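Local coordinates for minor fimbrium subunit Mfa5 (Porphyromonas gingivalis ATCC 33277, PDB 6TO1), which serves as an accessory subunit of the minor (Mfa1) fimbriae, type V pili that mediate biofilm formation and adhesion to host cells and other oral bacteria, at residues T433-Y445 / W454-T468. Numbering follows the deposited sequence. Where two conformers were deposited one is given.
Sequences THLLNVSNGTVHY and WTTGTILSSSEATIT
Val443 overlaps the indole of Trp454 obliquely, with CG2 3.8 Å from CD1. The same methyl also meets CG2 of Ile467. Trp454 lays its ring between the two strand layers because its side chain extends away from the backbone N (chi1 174°). Ile467 CG2 sits over one ring face and Thr456 CG2 over the other. Val438 packs beside Ile467, their CG2 atoms 3.9 Å apart. The ring N-H is buried but satisfied. Trp454 NE1 donates to Asn440 O at 2.8 Å, almost straight (165°) and with the oxygen close to the ring plane.

The two segments contribute strands to both sheets of what looks like a beta sandwich. Strand 442-446 pairs with 451-455 as a hairpin in one sheet, and strand 437-438 pairs with 463-473 in the other. Residues 439-441 cross between the layers. In the hairpin, Thr442 and Thr455 make an antiparallel hydrogen-bonded pair. Asn437 and Thr468 do the same in the second sheet.

Beyond that pair, Ser439 N donates to Thr466 O. Its side chain then stands in for a backbone acceptor: Ser439 OG lies between the backbone N and carbonyl carbon (chi1 74°) and accepts the N-H of Thr466, 2.9 Å from its N. The Ser439 hydroxyl in turn donates a hydrogen bond to Asn440 OD1, with OG and OD1 2.6 Å apart. A water links that OD1 to Glu464 O. Ile459 CD1 rests 3.8 Å from Asn440 CB.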
# COMPACT_ATOMS: atom_id res chain seq x y z
N THR A 433 -0.08 11.03 23.65
CA THR A 433 -0.77 9.94 22.97
C THR A 433 -2.05 9.54 23.70
O THR A 433 -3.08 9.29 23.07
CB THR A 433 0.16 8.73 22.83
OG1 THR A 433 1.36 9.12 22.16
CG2 THR A 433 -0.52 7.62 22.06
N HIS A 434 -2.01 9.48 25.02
CA HIS A 434 -3.16 8.99 25.78
C HIS A 434 -4.13 10.10 26.17
O HIS A 434 -5.12 9.81 26.85
CB HIS A 434 -2.66 8.23 27.01
CG HIS A 434 -1.59 7.24 26.68
ND1 HIS A 434 -1.85 6.07 25.99
CD2 HIS A 434 -0.25 7.28 26.86
CE1 HIS A 434 -0.72 5.41 25.80
NE2 HIS A 434 0.26 6.12 26.32
N LEU A 435 -3.89 11.33 25.73
CA LEU A 435 -4.84 12.42 25.91
C LEU A 435 -5.61 12.73 24.64
O LEU A 435 -6.54 13.56 24.68
CB LEU A 435 -4.09 13.67 26.37
CG LEU A 435 -3.35 13.54 27.70
CD1 LEU A 435 -2.58 14.81 28.02
CD2 LEU A 435 -4.36 13.21 28.79
N LEU A 436 -5.24 12.10 23.52
CA LEU A 436 -5.89 12.20 22.22
C LEU A 436 -6.43 10.84 21.81
O LEU A 436 -6.12 9.81 22.42
CB LEU A 436 -4.90 12.68 21.15
CG LEU A 436 -4.60 14.17 21.09
CD1 LEU A 436 -4.13 14.70 22.42
CD2 LEU A 436 -3.54 14.45 20.02
N ASN A 437 -7.22 10.81 20.74
CA ASN A 437 -7.64 9.56 20.12
C ASN A 437 -6.68 9.30 18.96
O ASN A 437 -6.71 10.02 17.95
CB ASN A 437 -9.09 9.65 19.65
CG ASN A 437 -9.58 8.38 18.99
OD1 ASN A 437 -8.89 7.36 18.98
ND2 ASN A 437 -10.79 8.44 18.44
N VAL A 438 -5.82 8.29 19.10
CA VAL A 438 -4.73 8.02 18.16
C VAL A 438 -4.82 6.56 17.73
O VAL A 438 -4.71 5.66 18.58
CB VAL A 438 -3.36 8.28 18.81
CG1 VAL A 438 -2.23 7.89 17.86
CG2 VAL A 438 -3.24 9.72 19.23
N SER A 439 -5.01 6.31 16.43
CA SER A 439 -5.22 4.94 15.98
C SER A 439 -3.92 4.16 15.87
O SER A 439 -3.91 2.95 16.06
CB SER A 439 -5.95 4.93 14.63
OG SER A 439 -5.07 5.32 13.59
N ASN A 440 -2.81 4.85 15.59
CA ASN A 440 -1.53 4.23 15.28
C ASN A 440 -0.44 5.20 15.72
O ASN A 440 -0.54 6.39 15.46
CB ASN A 440 -1.36 3.97 13.77
CG ASN A 440 -2.36 2.98 13.21
OD1 ASN A 440 -3.50 3.33 12.89
ND2 ASN A 440 -1.93 1.74 13.06
N GLY A 441 0.61 4.68 16.35
CA GLY A 441 1.78 5.49 16.64
C GLY A 441 1.61 6.33 17.90
O GLY A 441 0.78 6.04 18.76
N THR A 442 2.41 7.39 18.00
CA THR A 442 2.48 8.22 19.20
C THR A 442 2.52 9.69 18.82
O THR A 442 2.94 10.05 17.71
CB THR A 442 3.72 7.87 20.03
OG1 THR A 442 4.90 7.99 19.22
CG2 THR A 442 3.63 6.45 20.57
N VAL A 443 2.07 10.54 19.74
CA VAL A 443 1.95 11.97 19.48
C VAL A 443 2.65 12.76 20.58
O VAL A 443 2.44 12.50 21.77
CB VAL A 443 0.49 12.41 19.36
CG1 VAL A 443 0.44 13.91 19.01
CG2 VAL A 443 -0.26 11.57 18.32
N HIS A 444 3.48 13.70 20.18
CA HIS A 444 4.18 14.63 21.04
C HIS A 444 3.60 16.03 20.85
O HIS A 444 3.21 16.41 19.75
CB HIS A 444 5.67 14.66 20.69
CG HIS A 444 6.45 15.66 21.47
ND1 HIS A 444 6.97 15.39 22.72
CD2 HIS A 444 6.80 16.94 21.19
CE1 HIS A 444 7.61 16.45 23.17
NE2 HIS A 444 7.53 17.41 22.26
N TYR A 445 3.56 16.80 21.93
CA TYR A 445 3.05 18.16 21.90
C TYR A 445 4.11 19.08 22.48
O TYR A 445 4.70 18.78 23.52
CB TYR A 445 1.75 18.28 22.70
CG TYR A 445 1.09 19.63 22.59
CD1 TYR A 445 0.60 20.08 21.37
CD2 TYR A 445 0.94 20.46 23.70
CE1 TYR A 445 -0.01 21.31 21.26
CE2 TYR A 445 0.34 21.69 23.59
CZ TYR A 445 -0.14 22.11 22.37
OH TYR A 445 -0.75 23.34 22.26
N TRP A 454 3.17 13.81 15.25
CA TRP A 454 2.59 12.48 15.26
C TRP A 454 3.54 11.54 14.51
O TRP A 454 3.77 11.72 13.31
CB TRP A 454 1.22 12.50 14.59
CG TRP A 454 0.57 11.16 14.39
CD1 TRP A 454 0.82 10.00 15.06
CD2 TRP A 454 -0.48 10.88 13.47
NE1 TRP A 454 -0.02 9.00 14.60
CE2 TRP A 454 -0.81 9.52 13.61
CE3 TRP A 454 -1.16 11.65 12.51
CZ2 TRP A 454 -1.81 8.91 12.85
CZ3 TRP A 454 -2.16 11.06 11.77
CH2 TRP A 454 -2.47 9.69 11.93
N THR A 455 4.10 10.57 15.22
CA THR A 455 4.94 9.54 14.64
C THR A 455 4.04 8.36 14.32
O THR A 455 3.49 7.73 15.22
CB THR A 455 6.06 9.14 15.61
OG1 THR A 455 6.91 10.27 15.82
CG2 THR A 455 6.88 7.99 15.04
N THR A 456 3.86 8.07 13.03
CA THR A 456 2.79 7.14 12.68
C THR A 456 3.19 5.68 12.85
O THR A 456 2.32 4.84 13.08
CB THR A 456 2.33 7.35 11.23
OG1 THR A 456 3.39 7.01 10.33
CG2 THR A 456 1.91 8.76 11.02
N GLY A 457 4.47 5.36 12.71
CA GLY A 457 4.89 3.99 12.57
C GLY A 457 4.52 3.50 11.17
O GLY A 457 4.12 4.26 10.29
N THR A 458 4.67 2.20 10.98
CA THR A 458 4.26 1.59 9.72
C THR A 458 2.74 1.55 9.62
O THR A 458 2.05 1.20 10.58
CB THR A 458 4.83 0.17 9.63
OG1 THR A 458 6.25 0.23 9.51
CG2 THR A 458 4.25 -0.53 8.41
N ILE A 459 2.22 1.91 8.45
CA ILE A 459 0.80 1.81 8.14
C ILE A 459 0.64 0.84 6.98
O ILE A 459 1.26 1.03 5.93
CB ILE A 459 0.20 3.18 7.77
CG1 ILE A 459 0.40 4.20 8.88
CG2 ILE A 459 -1.30 3.03 7.48
CD1 ILE A 459 -0.23 3.80 10.18
N LEU A 460 -0.20 -0.18 7.17
CA LEU A 460 -0.41 -1.17 6.12
C LEU A 460 -1.19 -0.59 4.95
O LEU A 460 -1.82 0.47 5.02
CB LEU A 460 -1.17 -2.37 6.69
CG LEU A 460 -0.53 -3.04 7.89
CD1 LEU A 460 -1.30 -4.28 8.31
CD2 LEU A 460 0.90 -3.43 7.57
N SER A 461 -1.17 -1.33 3.84
CA SER A 461 -1.96 -0.95 2.67
C SER A 461 -3.45 -1.13 2.96
O SER A 461 -3.85 -1.80 3.92
CB SER A 461 -1.52 -1.78 1.46
OG SER A 461 -1.73 -3.15 1.75
N SER A 462 -4.26 -0.46 2.15
CA SER A 462 -5.72 -0.54 2.22
C SER A 462 -6.19 -0.25 3.65
O SER A 462 -7.00 -0.98 4.23
CB SER A 462 -6.22 -1.90 1.74
OG SER A 462 -5.82 -2.09 0.39
N SER A 463 -5.66 0.83 4.22
CA SER A 463 -5.88 1.12 5.63
C SER A 463 -6.03 2.61 5.84
O SER A 463 -5.81 3.42 4.93
CB SER A 463 -4.72 0.62 6.51
OG SER A 463 -4.62 -0.79 6.50
N GLU A 464 -6.43 3.00 7.05
CA GLU A 464 -6.46 4.42 7.41
C GLU A 464 -5.94 4.58 8.83
O GLU A 464 -6.20 3.73 9.69
CB GLU A 464 -7.87 5.02 7.28
CG GLU A 464 -8.89 4.56 8.32
CD GLU A 464 -10.02 5.57 8.53
OE1 GLU A 464 -10.32 5.91 9.70
OE2 GLU A 464 -10.59 6.04 7.53
N ALA A 465 -5.21 5.67 9.05
CA ALA A 465 -4.70 6.05 10.36
C ALA A 465 -5.23 7.44 10.70
O ALA A 465 -5.35 8.31 9.83
CB ALA A 465 -3.17 6.02 10.37
N THR A 466 -5.61 7.64 11.96
CA THR A 466 -6.20 8.92 12.34
C THR A 466 -5.74 9.33 13.73
O THR A 466 -5.40 8.51 14.57
CB THR A 466 -7.74 8.87 12.36
OG1 THR A 466 -8.17 7.84 13.27
CG2 THR A 466 -8.29 8.63 11.00
N ILE A 467 -5.67 10.65 13.92
CA ILE A 467 -5.64 11.26 15.23
C ILE A 467 -6.80 12.23 15.27
O ILE A 467 -7.16 12.85 14.25
CB ILE A 467 -4.33 11.98 15.59
CG1 ILE A 467 -4.09 13.18 14.69
CG2 ILE A 467 -3.14 11.01 15.55
CD1 ILE A 467 -2.89 13.98 15.12
N THR A 468 -7.40 12.37 16.46
CA THR A 468 -8.49 13.31 16.67
C THR A 468 -8.27 13.97 18.03
O THR A 468 -7.96 13.28 19.01
CB THR A 468 -9.85 12.62 16.65
OG1 THR A 468 -10.06 12.00 15.38
CG2 THR A 468 -10.97 13.62 16.91
O HOH W 1 -8.80 9.42 15.55
O HOH W 2 -3.73 1.78 10.49